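Local coordinates for acetolactate synthase, small subunit (Thermotoga maritima, PDB 2FGC), which is the small, probably regulatory, subunit of a two-part enzyme, built as two ferredoxin-like domains, the first of them an ACT domain, at residues E114-K119 with S157-F162; F130-I135 with N164-K169; K89-L94 with V98-I103. All blocks are in the same frame, centred on the assembly; numbering follows the deposited sequence.

Contact 1. Residues E114-K119 with S157-F162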
ATOM      1  N   GLU A 114      -0.427   8.127   0.089  1.00 52.85           N
ATOM      2  CA  GLU A 114      -0.834   7.053  -0.776  1.00 60.33           C
ATOM      3  C   GLU A 114       0.161   6.974  -1.970  1.00 56.53           C
ATOM      4  O   GLU A 114       0.766   7.966  -2.351  1.00 54.52           O
ATOM      5  CB  GLU A 114      -2.279   7.323  -1.234  1.00 56.22           C
ATOM      6  CG  GLU A 114      -2.861   6.271  -2.160  1.00 71.06           C
ATOM      7  CD  GLU A 114      -4.403   6.301  -2.181  1.00 73.14           C
ATOM      8  OE1 GLU A 114      -4.957   7.422  -1.938  1.00 85.95           O
ATOM      9  OE2 GLU A 114      -5.046   5.209  -2.402  1.00 75.10           O
HETATM   10  N   MSE A 115       0.309   5.802  -2.560  1.00 52.74           N
HETATM   11  CA  MSE A 115       1.043   5.701  -3.792  1.00 52.95           C
HETATM   12  C   MSE A 115       0.206   5.015  -4.896  1.00 51.76           C
HETATM   13  O   MSE A 115      -0.542   4.094  -4.610  1.00 51.72           O
HETATM   14  CB  MSE A 115       2.296   4.923  -3.471  1.00 52.03           C
HETATM   15  CG  MSE A 115       3.343   4.974  -4.502  1.00 71.21           C
HETATM   16 SE   MSE A 115       3.597   3.212  -5.261  1.00 98.79          SE
HETATM   17  CE  MSE A 115       4.399   2.201  -3.875  1.00 81.79           C
ATOM     18  N   ALA A 116       0.316   5.456  -6.151  1.00 48.83           N
ATOM     19  CA  ALA A 116      -0.398   4.809  -7.254  1.00 44.25           C
ATOM     20  C   ALA A 116       0.565   4.531  -8.384  1.00 46.71           C
ATOM     21  O   ALA A 116       1.482   5.322  -8.625  1.00 44.54           O
ATOM     22  CB  ALA A 116      -1.490   5.720  -7.744  1.00 42.66           C
ATOM     23  N   LEU A 117       0.395   3.396  -9.051  1.00 47.53           N
ATOM     24  CA  LEU A 117       1.036   3.151 -10.362  1.00 47.50           C
ATOM     25  C   LEU A 117      -0.007   3.396 -11.447  1.00 50.45           C
ATOM     26  O   LEU A 117      -1.089   2.781 -11.399  1.00 46.46           O
ATOM     27  CB  LEU A 117       1.562   1.728 -10.494  1.00 46.10           C
ATOM     28  CG  LEU A 117       2.732   1.356  -9.579  1.00 50.31           C
ATOM     29  CD1 LEU A 117       3.317   0.028  -9.990  1.00 52.29           C
ATOM     30  CD2 LEU A 117       3.809   2.403  -9.606  1.00 48.16           C
ATOM     31  N   ILE A 118       0.285   4.278 -12.417  1.00 49.44           N
ATOM     32  CA  ILE A 118      -0.707   4.563 -13.448  1.00 48.93           C
ATOM     33  C   ILE A 118      -0.212   4.288 -14.873  1.00 49.80           C
ATOM     34  O   ILE A 118       0.729   4.946 -15.314  1.00 45.26           O
ATOM     35  CB  ILE A 118      -1.184   6.003 -13.325  1.00 51.71           C
ATOM     36  CG1 ILE A 118      -1.668   6.227 -11.900  1.00 46.56           C
ATOM     37  CG2 ILE A 118      -2.325   6.254 -14.310  1.00 45.48           C
ATOM     38  CD1 ILE A 118      -1.352   7.556 -11.332  1.00 48.00           C
ATOM     39  N   LYS A 119      -0.833   3.332 -15.588  1.00 47.28           N
ATOM     40  CA  LYS A 119      -0.503   3.084 -17.016  1.00 47.70           C
ATOM     41  C   LYS A 119      -1.368   3.970 -17.924  1.00 47.60           C
ATOM     42  O   LYS A 119      -2.594   3.862 -17.890  1.00 45.04           O
ATOM     43  CB  LYS A 119      -0.761   1.629 -17.355  1.00 43.95           C
ATOM     44  CG  LYS A 119      -0.098   1.075 -18.591  1.00 45.73           C
ATOM     45  CD  LYS A 119      -0.586  -0.397 -18.824  1.00 51.38           C
ATOM     46  CE  LYS A 119       0.507  -1.360 -19.268  1.00 59.06           C
ATOM     47  NZ  LYS A 119       0.318  -2.709 -18.643  1.00 65.20           N
ATOM     48  N   SER A 157      -5.829  13.289  -1.800  1.00 56.58           N
ATOM     49  CA  SER A 157      -6.332  14.289  -2.722  1.00 57.90           C
ATOM     50  C   SER A 157      -5.291  14.776  -3.763  1.00 57.69           C
ATOM     51  O   SER A 157      -5.653  15.337  -4.768  1.00 62.86           O
ATOM     52  CB  SER A 157      -6.955  15.458  -1.940  1.00 59.54           C
ATOM     53  OG  SER A 157      -5.946  16.113  -1.203  1.00 62.65           O
ATOM     54  N   LYS A 158      -4.002  14.566  -3.560  1.00 58.14           N
ATOM     55  CA  LYS A 158      -3.057  14.915  -4.629  1.00 54.29           C
ATOM     56  C   LYS A 158      -3.092  13.794  -5.690  1.00 52.65           C
ATOM     57  O   LYS A 158      -3.146  14.050  -6.906  1.00 48.63           O
ATOM     58  CB  LYS A 158      -1.664  15.133  -4.067  1.00 52.42           C
ATOM     59  CG  LYS A 158      -0.558  15.269  -5.159  1.00 55.62           C
ATOM     60  CD  LYS A 158       0.783  15.695  -4.571  1.00 56.05           C
ATOM     61  CE  LYS A 158       1.968  15.171  -5.373  1.00 70.34           C
ATOM     62  NZ  LYS A 158       3.279  15.791  -4.982  1.00 75.20           N
ATOM     63  N   VAL A 159      -3.100  12.558  -5.206  1.00 52.56           N
ATOM     64  CA  VAL A 159      -3.152  11.377  -6.032  1.00 52.42           C
ATOM     65  C   VAL A 159      -4.421  11.390  -6.876  1.00 56.19           C
ATOM     66  O   VAL A 159      -4.362  11.134  -8.075  1.00 57.83           O
ATOM     67  CB  VAL A 159      -2.977  10.075  -5.188  1.00 51.43           C
ATOM     68  CG1 VAL A 159      -3.050   8.843  -6.082  1.00 52.77           C
ATOM     69  CG2 VAL A 159      -1.595  10.065  -4.522  1.00 47.79           C
ATOM     70  N   GLU A 160      -5.561  11.724  -6.280  1.00 57.17           N
ATOM     71  CA  GLU A 160      -6.800  11.699  -7.019  1.00 56.71           C
ATOM     72  C   GLU A 160      -6.920  12.844  -8.003  1.00 54.13           C
ATOM     73  O   GLU A 160      -7.339  12.661  -9.156  1.00 54.96           O
ATOM     74  CB  GLU A 160      -7.987  11.651  -6.062  1.00 59.81           C
ATOM     75  CG  GLU A 160      -8.407  10.210  -5.840  1.00 75.92           C
ATOM     76  CD  GLU A 160      -9.153   9.986  -4.538  1.00 93.41           C
ATOM     77  OE1 GLU A 160      -9.630  10.984  -3.940  1.00102.75           O
ATOM     78  OE2 GLU A 160      -9.260   8.804  -4.113  1.00 93.68           O
ATOM     79  N   ALA A 161      -6.529  14.029  -7.561  1.00 51.46           N
ATOM     80  CA  ALA A 161      -6.478  15.187  -8.455  1.00 47.78           C
ATOM     81  C   ALA A 161      -5.627  14.836  -9.688  1.00 46.77           C
ATOM     82  O   ALA A 161      -5.978  15.157 -10.825  1.00 49.00           O
ATOM     83  CB  ALA A 161      -5.934  16.396  -7.728  1.00 44.78           C
ATOM     84  N   PHE A 162      -4.523  14.147  -9.469  1.00 46.84           N
ATOM     85  CA  PHE A 162      -3.653  13.763 -10.579  1.00 46.90           C
ATOM     86  C   PHE A 162      -4.361  12.797 -11.571  1.00 50.48           C
ATOM     87  O   PHE A 162      -4.431  13.057 -12.783  1.00 51.26           O
ATOM     88  CB  PHE A 162      -2.340  13.138 -10.062  1.00 42.77           C
ATOM     89  CG  PHE A 162      -1.468  12.661 -11.176  1.00 44.73           C
ATOM     90  CD1 PHE A 162      -0.678  13.566 -11.885  1.00 49.20           C
ATOM     91  CD2 PHE A 162      -1.509  11.356 -11.592  1.00 45.65           C
ATOM     92  CE1 PHE A 162       0.138  13.161 -12.964  1.00 46.71           C
ATOM     93  CE2 PHE A 162      -0.705  10.927 -12.705  1.00 54.45           C
ATOM     94  CZ  PHE A 162       0.130  11.862 -13.381  1.00 47.28           C
TER
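In the second of the chain's two ferredoxin-like domains, V159 and F162 of helix 156-165 lie against E114, A116 and I118 of strand 110-121, joining the second helix of the βαββαβ fold to the first strand. The two short segments run 25° apart in the same sense, with their axes 8.7 Å apart at closest approach. The alternation of the strand turns every second side chain to the helix. V159 splits its two methyls between neighbours: CG1, set anti to the backbone N (chi1 179°), reaches CB of A116 at 3.9 Å, while CG2 lies 3.8 Å from the carbonyl O of E114. Further along, I118 sends CD1 to the rim of the F162 ring, near the ring plane, 3.7 Å from CE2 and 3.8 Å from CD2. The two side chains run alongside each other in opposing senses, and the methyl of I118 meets the ring edge, not its face. F136 also packs edge-to-face with this ring. At the other end of the contact the carboxylates of E114 and E160 come within 5.0 Å, OE1 to OE2. Their like charges are probably offset by arginines: R156 forms a salt bridge with E114, and R176 one with E160 and a weaker, longer ion pair with E114. All the apolar groups that touch are buried. A helix laid over the face of an antiparallel sheet, nearly along a central strand, is typical of the ferredoxin-like fold.

Contact 2. Residues F130-I135 with N164-K169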
ATOM      1  N   PHE A 130       3.610  14.512 -19.762  1.00 46.11           N
ATOM      2  CA  PHE A 130       4.889  14.640 -19.067  1.00 48.24           C
ATOM      3  C   PHE A 130       4.952  15.896 -18.205  1.00 47.99           C
ATOM      4  O   PHE A 130       5.545  15.910 -17.136  1.00 47.20           O
ATOM      5  CB  PHE A 130       6.073  14.632 -20.035  1.00 46.59           C
ATOM      6  CG  PHE A 130       6.266  13.321 -20.739  1.00 45.50           C
ATOM      7  CD1 PHE A 130       6.046  12.121 -20.079  1.00 56.28           C
ATOM      8  CD2 PHE A 130       6.691  13.286 -22.060  1.00 52.01           C
ATOM      9  CE1 PHE A 130       6.211  10.902 -20.732  1.00 54.89           C
ATOM     10  CE2 PHE A 130       6.879  12.057 -22.718  1.00 48.22           C
ATOM     11  CZ  PHE A 130       6.630  10.872 -22.045  1.00 51.00           C
ATOM     12  N   GLN A 131       4.357  16.959 -18.711  1.00 48.00           N
ATOM     13  CA  GLN A 131       4.203  18.179 -17.961  1.00 50.29           C
ATOM     14  C   GLN A 131       3.468  17.995 -16.669  1.00 48.57           C
ATOM     15  O   GLN A 131       3.876  18.526 -15.641  1.00 46.88           O
ATOM     16  CB  GLN A 131       3.415  19.130 -18.783  1.00 50.01           C
ATOM     17  CG  GLN A 131       4.301  19.752 -19.724  1.00 60.27           C
ATOM     18  CD  GLN A 131       3.644  20.903 -20.363  1.00 81.76           C
ATOM     19  OE1 GLN A 131       2.414  20.874 -20.632  1.00 77.20           O
ATOM     20  NE2 GLN A 131       4.437  21.963 -20.616  1.00 84.03           N
ATOM     21  N   LEU A 132       2.389  17.223 -16.749  1.00 45.91           N
ATOM     22  CA  LEU A 132       1.555  16.960 -15.609  1.00 46.91           C
ATOM     23  C   LEU A 132       2.343  16.172 -14.521  1.00 47.13           C
ATOM     24  O   LEU A 132       2.303  16.504 -13.311  1.00 43.43           O
ATOM     25  CB  LEU A 132       0.275  16.262 -16.081  1.00 42.28           C
ATOM     26  CG  LEU A 132      -0.706  16.096 -14.933  1.00 50.79           C
ATOM     27  CD1 LEU A 132      -1.318  17.416 -14.580  1.00 51.52           C
ATOM     28  CD2 LEU A 132      -1.796  15.008 -15.232  1.00 43.40           C
ATOM     29  N   VAL A 133       3.071  15.148 -14.973  1.00 47.06           N
ATOM     30  CA  VAL A 133       3.914  14.344 -14.107  1.00 46.29           C
ATOM     31  C   VAL A 133       4.933  15.253 -13.409  1.00 49.06           C
ATOM     32  O   VAL A 133       5.099  15.142 -12.203  1.00 48.14           O
ATOM     33  CB  VAL A 133       4.616  13.260 -14.916  1.00 48.28           C
ATOM     34  CG1 VAL A 133       5.771  12.613 -14.129  1.00 44.14           C
ATOM     35  CG2 VAL A 133       3.591  12.242 -15.387  1.00 45.08           C
ATOM     36  N   GLU A 134       5.586  16.163 -14.148  1.00 48.05           N
ATOM     37  CA  GLU A 134       6.536  17.110 -13.543  1.00 50.77           C
ATOM     38  C   GLU A 134       5.887  17.998 -12.489  1.00 50.19           C
ATOM     39  O   GLU A 134       6.419  18.123 -11.402  1.00 45.79           O
ATOM     40  CB  GLU A 134       7.181  18.008 -14.589  1.00 52.57           C
ATOM     41  CG  GLU A 134       8.029  17.268 -15.584  1.00 54.53           C
ATOM     42  CD  GLU A 134       8.866  18.185 -16.468  1.00 71.81           C
ATOM     43  OE1 GLU A 134       9.176  19.336 -16.006  1.00 68.09           O
ATOM     44  OE2 GLU A 134       9.199  17.737 -17.625  1.00 71.93           O
ATOM     45  N   ILE A 135       4.749  18.623 -12.822  1.00 49.04           N
ATOM     46  CA  ILE A 135       4.002  19.456 -11.862  1.00 46.53           C
ATOM     47  C   ILE A 135       3.629  18.656 -10.608  1.00 45.20           C
ATOM     48  O   ILE A 135       3.704  19.162  -9.499  1.00 43.27           O
ATOM     49  CB  ILE A 135       2.707  20.077 -12.498  1.00 48.62           C
ATOM     50  CG1 ILE A 135       3.086  21.157 -13.515  1.00 42.20           C
ATOM     51  CG2 ILE A 135       1.785  20.672 -11.427  1.00 39.26           C
ATOM     52  CD1 ILE A 135       2.054  21.368 -14.624  1.00 44.10           C
ATOM     53  N   ASN A 164      -7.535  12.270 -11.947  1.00 48.34           N
ATOM     54  CA  ASN A 164      -8.624  12.929 -12.648  1.00 48.93           C
ATOM     55  C   ASN A 164      -8.213  13.853 -13.767  1.00 50.35           C
ATOM     56  O   ASN A 164      -9.004  14.118 -14.691  1.00 51.61           O
ATOM     57  CB  ASN A 164      -9.535  13.633 -11.660  1.00 49.35           C
ATOM     58  CG  ASN A 164     -10.277  12.630 -10.764  1.00 62.96           C
ATOM     59  OD1 ASN A 164     -10.649  11.515 -11.192  1.00 62.45           O
ATOM     60  ND2 ASN A 164     -10.478  13.016  -9.512  1.00 66.63           N
ATOM     61  N   LEU A 165      -6.976  14.331 -13.722  1.00 47.64           N
ATOM     62  CA  LEU A 165      -6.503  15.230 -14.762  1.00 47.58           C
ATOM     63  C   LEU A 165      -6.046  14.505 -16.030  1.00 50.78           C
ATOM     64  O   LEU A 165      -5.801  15.138 -17.096  1.00 51.73           O
ATOM     65  CB  LEU A 165      -5.385  16.102 -14.216  1.00 45.91           C
ATOM     66  CG  LEU A 165      -5.879  17.243 -13.341  1.00 47.00           C
ATOM     67  CD1 LEU A 165      -4.686  17.910 -12.693  1.00 45.69           C
ATOM     68  CD2 LEU A 165      -6.655  18.262 -14.144  1.00 43.57           C
ATOM     69  N   LEU A 166      -5.922  13.185 -15.947  1.00 49.52           N
ATOM     70  CA  LEU A 166      -5.513  12.442 -17.147  1.00 51.04           C
ATOM     71  C   LEU A 166      -6.700  12.200 -18.099  1.00 54.30           C
ATOM     72  O   LEU A 166      -7.850  12.090 -17.628  1.00 50.82           O
ATOM     73  CB  LEU A 166      -4.845  11.140 -16.759  1.00 50.31           C
ATOM     74  CG  LEU A 166      -3.568  11.313 -15.952  1.00 46.53           C
ATOM     75  CD1 LEU A 166      -3.158   9.936 -15.414  1.00 52.27           C
ATOM     76  CD2 LEU A 166      -2.472  11.934 -16.879  1.00 46.95           C
ATOM     77  N   PRO A 167      -6.442  12.128 -19.440  1.00 56.13           N
ATOM     78  CA  PRO A 167      -7.616  11.916 -20.302  1.00 57.44           C
ATOM     79  C   PRO A 167      -8.129  10.520 -20.031  1.00 56.83           C
ATOM     80  O   PRO A 167      -7.397   9.550 -20.196  1.00 57.21           O
ATOM     81  CB  PRO A 167      -7.083  12.074 -21.736  1.00 53.25           C
ATOM     82  CG  PRO A 167      -5.622  12.010 -21.643  1.00 58.08           C
ATOM     83  CD  PRO A 167      -5.183  12.213 -20.213  1.00 57.54           C
ATOM     84  N   GLN A 168      -9.365  10.432 -19.567  1.00 58.04           N
ATOM     85  CA  GLN A 168      -9.837   9.203 -18.967  1.00 58.11           C
ATOM     86  C   GLN A 168      -9.864   8.065 -19.961  1.00 56.45           C
ATOM     87  O   GLN A 168      -9.619   6.920 -19.588  1.00 56.21           O
ATOM     88  CB  GLN A 168     -11.181   9.428 -18.264  1.00 63.22           C
ATOM     89  CG  GLN A 168     -11.058  10.506 -17.081  1.00 76.06           C
ATOM     90  CD  GLN A 168     -10.130  10.088 -15.871  1.00 76.92           C
ATOM     91  OE1 GLN A 168     -10.453   9.161 -15.121  1.00 80.48           O
ATOM     92  NE2 GLN A 168      -9.004  10.794 -15.690  1.00 56.41           N
ATOM     93  N   LYS A 169     -10.081   8.364 -21.233  1.00 53.58           N
ATOM     94  CA  LYS A 169     -10.096   7.299 -22.245  1.00 55.50           C
ATOM     95  C   LYS A 169      -8.710   6.617 -22.453  1.00 54.07           C
ATOM     96  O   LYS A 169      -8.602   5.534 -23.039  1.00 53.74           O
ATOM     97  CB  LYS A 169     -10.687   7.823 -23.557  1.00 52.82           C
ATOM     98  CG  LYS A 169      -9.719   8.656 -24.380  1.00 61.69           C
ATOM     99  CD  LYS A 169     -10.281   9.036 -25.779  1.00 61.18           C
ATOM    100  CE  LYS A 169      -9.301   9.963 -26.555  1.00 72.50           C
ATOM    101  NZ  LYS A 169      -7.905   9.390 -26.863  1.00 69.34           N
TER
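L132, on helix 126-135, reaches across to L165 and L166, near the C-terminal end of helix 156-165. Its CB already points at the opposite segment, and CG stands anti to the backbone N (chi1 -174°), which carries the fork of the side chain outward toward L165 and L166. There the methyls part. CD1 of L132 meets CD1 of L165 at 3.9 Å. CD2 of L132 has more company: it lies 3.9 Å from CB of L165 and 3.6 Å from CD2 of L166, and so touches both residues. The leucine chains cross obliquely, and the contact is wholly apolar. The CB of L166 does not aim at L132; its CD2 branch makes the approach. Beyond it the backbone is held by Q168, whose NE2 donates to the carbonyl O of L166 over 2.6 Å, with a bent N-H...O angle of 148° and the donor tilted 30° from the carbonyl plane; the same nitrogen is hydrogen-bonded to O of I163, within the helix. The chain that follows the helix is thus tied back on itself by one amide. L132 also packs on F162, and L166 on I118 and V120, so that the contact joins the two helices of the domain to each other, with L166 reaching down to strand 110-121.

Contact 3. Residues K89-L94 with V98-I103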
ATOM      1  N   LYS A  89     -11.329  -2.013  21.420  1.00 64.96           N
ATOM      2  CA  LYS A  89     -11.897  -3.101  22.211  1.00 63.70           C
ATOM      3  C   LYS A  89     -11.919  -4.444  21.471  1.00 63.08           C
ATOM      4  O   LYS A  89     -11.436  -5.431  21.993  1.00 66.06           O
ATOM      5  CB  LYS A  89     -13.297  -2.726  22.691  1.00 63.62           C
ATOM      6  CG  LYS A  89     -13.963  -3.768  23.558  1.00 62.14           C
ATOM      7  CD  LYS A  89     -15.425  -3.402  23.845  1.00 63.88           C
ATOM      8  N   GLN A  90     -12.460  -4.458  20.254  1.00 62.48           N
ATOM      9  CA  GLN A  90     -12.628  -5.670  19.404  1.00 60.18           C
ATOM     10  C   GLN A  90     -11.358  -6.251  18.765  1.00 57.23           C
ATOM     11  O   GLN A  90     -11.261  -7.464  18.589  1.00 58.08           O
ATOM     12  CB  GLN A  90     -13.592  -5.387  18.242  1.00 60.66           C
ATOM     13  CG  GLN A  90     -14.904  -4.740  18.633  1.00 62.64           C
ATOM     14  CD  GLN A  90     -15.711  -5.581  19.567  1.00 67.44           C
ATOM     15  OE1 GLN A  90     -15.720  -6.804  19.459  1.00 69.80           O
ATOM     16  NE2 GLN A  90     -16.399  -4.935  20.501  1.00 69.94           N
ATOM     17  N   ALA A  91     -10.423  -5.402  18.356  1.00 50.44           N
ATOM     18  CA  ALA A  91      -9.174  -5.902  17.813  1.00 50.18           C
ATOM     19  C   ALA A  91      -8.402  -6.735  18.872  1.00 50.65           C
ATOM     20  O   ALA A  91      -7.956  -7.878  18.598  1.00 48.46           O
ATOM     21  CB  ALA A  91      -8.292  -4.712  17.253  1.00 49.59           C
ATOM     22  N   TYR A  92      -8.324  -6.174  20.092  1.00 47.91           N
ATOM     23  CA  TYR A  92      -7.551  -6.731  21.197  1.00 43.49           C
ATOM     24  C   TYR A  92      -7.982  -8.139  21.542  1.00 42.93           C
ATOM     25  O   TYR A  92      -7.262  -8.852  22.184  1.00 40.81           O
ATOM     26  CB  TYR A  92      -7.506  -5.787  22.421  1.00 41.37           C
ATOM     27  CG  TYR A  92      -6.398  -4.729  22.331  1.00 43.46           C
ATOM     28  CD1 TYR A  92      -5.087  -5.083  21.984  1.00 44.99           C
ATOM     29  CD2 TYR A  92      -6.655  -3.376  22.592  1.00 40.41           C
ATOM     30  CE1 TYR A  92      -4.058  -4.118  21.908  1.00 49.83           C
ATOM     31  CE2 TYR A  92      -5.643  -2.397  22.528  1.00 43.41           C
ATOM     32  CZ  TYR A  92      -4.346  -2.770  22.172  1.00 46.80           C
ATOM     33  OH  TYR A  92      -3.358  -1.802  22.088  1.00 47.19           O
ATOM     34  N   LYS A  93      -9.109  -8.573  21.011  1.00 41.75           N
ATOM     35  CA  LYS A  93      -9.575  -9.925  21.282  1.00 44.06           C
ATOM     36  C   LYS A  93      -8.928 -10.954  20.362  1.00 41.81           C
ATOM     37  O   LYS A  93      -9.063 -12.158  20.551  1.00 41.04           O
ATOM     38  CB  LYS A  93     -11.105 -10.000  21.212  1.00 46.12           C
ATOM     39  CG  LYS A  93     -11.774  -8.798  21.828  1.00 54.61           C
ATOM     40  CD  LYS A  93     -13.160  -9.108  22.342  1.00 59.74           C
ATOM     41  CE  LYS A  93     -13.404  -8.147  23.536  1.00 67.56           C
ATOM     42  NZ  LYS A  93     -14.849  -7.761  23.642  1.00 71.40           N
ATOM     43  N   LEU A  94      -8.235 -10.489  19.342  1.00 43.15           N
ATOM     44  CA  LEU A  94      -7.355 -11.390  18.638  1.00 44.26           C
ATOM     45  C   LEU A  94      -6.063 -11.367  19.408  1.00 42.23           C
ATOM     46  O   LEU A  94      -5.513 -10.284  19.689  1.00 41.70           O
ATOM     47  CB  LEU A  94      -7.133 -10.944  17.200  1.00 46.91           C
ATOM     48  CG  LEU A  94      -8.235 -11.160  16.184  1.00 51.90           C
ATOM     49  CD1 LEU A  94      -7.522 -10.937  14.841  1.00 62.68           C
ATOM     50  CD2 LEU A  94      -8.951 -12.546  16.271  1.00 47.60           C
ATOM     51  N   VAL A  98      -1.412  -6.886  18.980  1.00 46.82           N
ATOM     52  CA  VAL A  98      -0.447  -6.705  20.058  1.00 50.05           C
ATOM     53  C   VAL A  98      -0.293  -5.232  20.420  1.00 51.90           C
ATOM     54  O   VAL A  98       0.101  -4.896  21.537  1.00 54.68           O
ATOM     55  CB  VAL A  98       0.932  -7.277  19.680  1.00 48.05           C
ATOM     56  CG1 VAL A  98       0.778  -8.440  18.712  1.00 55.68           C
ATOM     57  CG2 VAL A  98       1.813  -6.191  19.083  1.00 44.82           C
ATOM     58  N   LYS A  99      -0.684  -4.345  19.538  1.00 51.65           N
ATOM     59  CA  LYS A  99      -0.855  -2.952  19.881  1.00 55.48           C
ATOM     60  C   LYS A  99      -1.742  -2.274  18.838  1.00 56.02           C
ATOM     61  O   LYS A  99      -1.527  -2.455  17.620  1.00 55.50           O
ATOM     62  CB  LYS A  99       0.490  -2.208  19.968  1.00 56.76           C
ATOM     63  CG  LYS A  99       0.388  -1.045  20.936  1.00 59.31           C
ATOM     64  CD  LYS A  99       1.468  -0.035  20.781  1.00 79.58           C
ATOM     65  CE  LYS A  99       1.281   1.031  21.849  1.00 81.65           C
ATOM     66  NZ  LYS A  99       2.295   2.088  21.673  1.00 94.05           N
ATOM     67  N   VAL A 100      -2.720  -1.501  19.327  1.00 56.21           N
ATOM     68  CA  VAL A 100      -3.607  -0.678  18.487  1.00 57.29           C
ATOM     69  C   VAL A 100      -3.277   0.774  18.817  1.00 59.18           C
ATOM     70  O   VAL A 100      -3.246   1.148  19.960  1.00 61.63           O
ATOM     71  CB  VAL A 100      -5.131  -0.986  18.746  1.00 57.95           C
ATOM     72  CG1 VAL A 100      -6.033  -0.117  17.887  1.00 50.67           C
ATOM     73  CG2 VAL A 100      -5.449  -2.475  18.534  1.00 52.88           C
ATOM     74  N   THR A 101      -2.955   1.549  17.804  1.00 59.96           N
ATOM     75  CA  THR A 101      -2.571   2.967  17.912  1.00 62.29           C
ATOM     76  C   THR A 101      -3.542   3.815  17.064  1.00 57.87           C
ATOM     77  O   THR A 101      -3.486   3.777  15.834  1.00 53.30           O
ATOM     78  CB  THR A 101      -1.135   3.219  17.295  1.00 61.62           C
ATOM     79  OG1 THR A 101      -0.168   2.345  17.899  1.00 72.25           O
ATOM     80  CG2 THR A 101      -0.676   4.709  17.427  1.00 65.76           C
ATOM     81  N   PRO A 102      -4.442   4.563  17.705  1.00 57.79           N
ATOM     82  CA  PRO A 102      -5.194   5.551  16.905  1.00 57.18           C
ATOM     83  C   PRO A 102      -4.284   6.674  16.360  1.00 55.05           C
ATOM     84  O   PRO A 102      -3.333   7.124  17.014  1.00 53.66           O
ATOM     85  CB  PRO A 102      -6.225   6.112  17.877  1.00 55.57           C
ATOM     86  CG  PRO A 102      -6.205   5.191  19.057  1.00 63.51           C
ATOM     87  CD  PRO A 102      -4.844   4.545  19.115  1.00 58.60           C
ATOM     88  N   ILE A 103      -4.551   7.067  15.135  1.00 54.74           N
ATOM     89  CA  ILE A 103      -3.872   8.194  14.530  1.00 55.88           C
ATOM     90  C   ILE A 103      -4.664   9.458  14.805  1.00 57.43           C
ATOM     91  O   ILE A 103      -5.888   9.455  14.793  1.00 57.89           O
ATOM     92  CB  ILE A 103      -3.695   7.987  13.037  1.00 56.07           C
ATOM     93  CG1 ILE A 103      -2.500   7.065  12.806  1.00 57.50           C
ATOM     94  CG2 ILE A 103      -3.437   9.278  12.372  1.00 50.13           C
ATOM     95  CD1 ILE A 103      -2.907   5.756  12.374  1.00 67.23           C
TER
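The ring of Y92 lies across V100, with the CG2 methyl of V100 over one of its faces and the hydroxyl at the strand backbone. CG2 of V100 sits 3.9 Å from the centroid of the Y92 ring and 15° off the ring normal, a CH-pi contact from a methyl displaced toward the rim, on the side of CZ. The same residue binds the end of the side chain: N of V100 donates to OH of Y92 at 2.8 Å, nearly straight at 166°. In V100, CG1 is anti to the backbone N (chi1 179°) and CG2 stands beside it, which makes the N-H and the methyl that Y92 uses neighbours. The N-H anchors the phenol oxygen, while the methyl against the face probably limits how the ring can turn. The chain near V98 approaches differently, its carbonyl C standing near the ring plane at the edge, 4.2 Å from CE1 of Y92. A91, the residue before Y92, brings its CB to the same CG2 methyl of V100 at 3.8 Å. These residues belong to the ACT domain, where helix 83-91 covers the sheet and strand 97-102 is its last strand; a type I turn runs from A91 to L94, with L94 N bonded to A91 O. Strand 97-102 pairs with strand 28-37 on its other edge and opens with a classic beta bulge, V98 and K99 both facing L35. A bound magnesium ion lies about 5 Å from the side chain of Y92.

In the fold
Contact 3 comes first along the chain and lies in the N-terminal ACT domain, whereas contacts 1 and 2 follow in the C-terminal domain, on the opposite side of the chain's centre. The centres of contacts 1 and 3 are about 30 Å apart and those of contacts 2 and 3 about 40 Å, with no contact between them. Contacts 1 and 2, about 10 Å apart between centres, alternate along the sequence, share helix 156-165 and pack directly on each other, for instance F162 on V133. Both domains repeat the βαββαβ order. Contacts 1 and 2 thus belong to one continuous apolar core of the C-terminal domain, whereas contact 3 is packing within a separate domain.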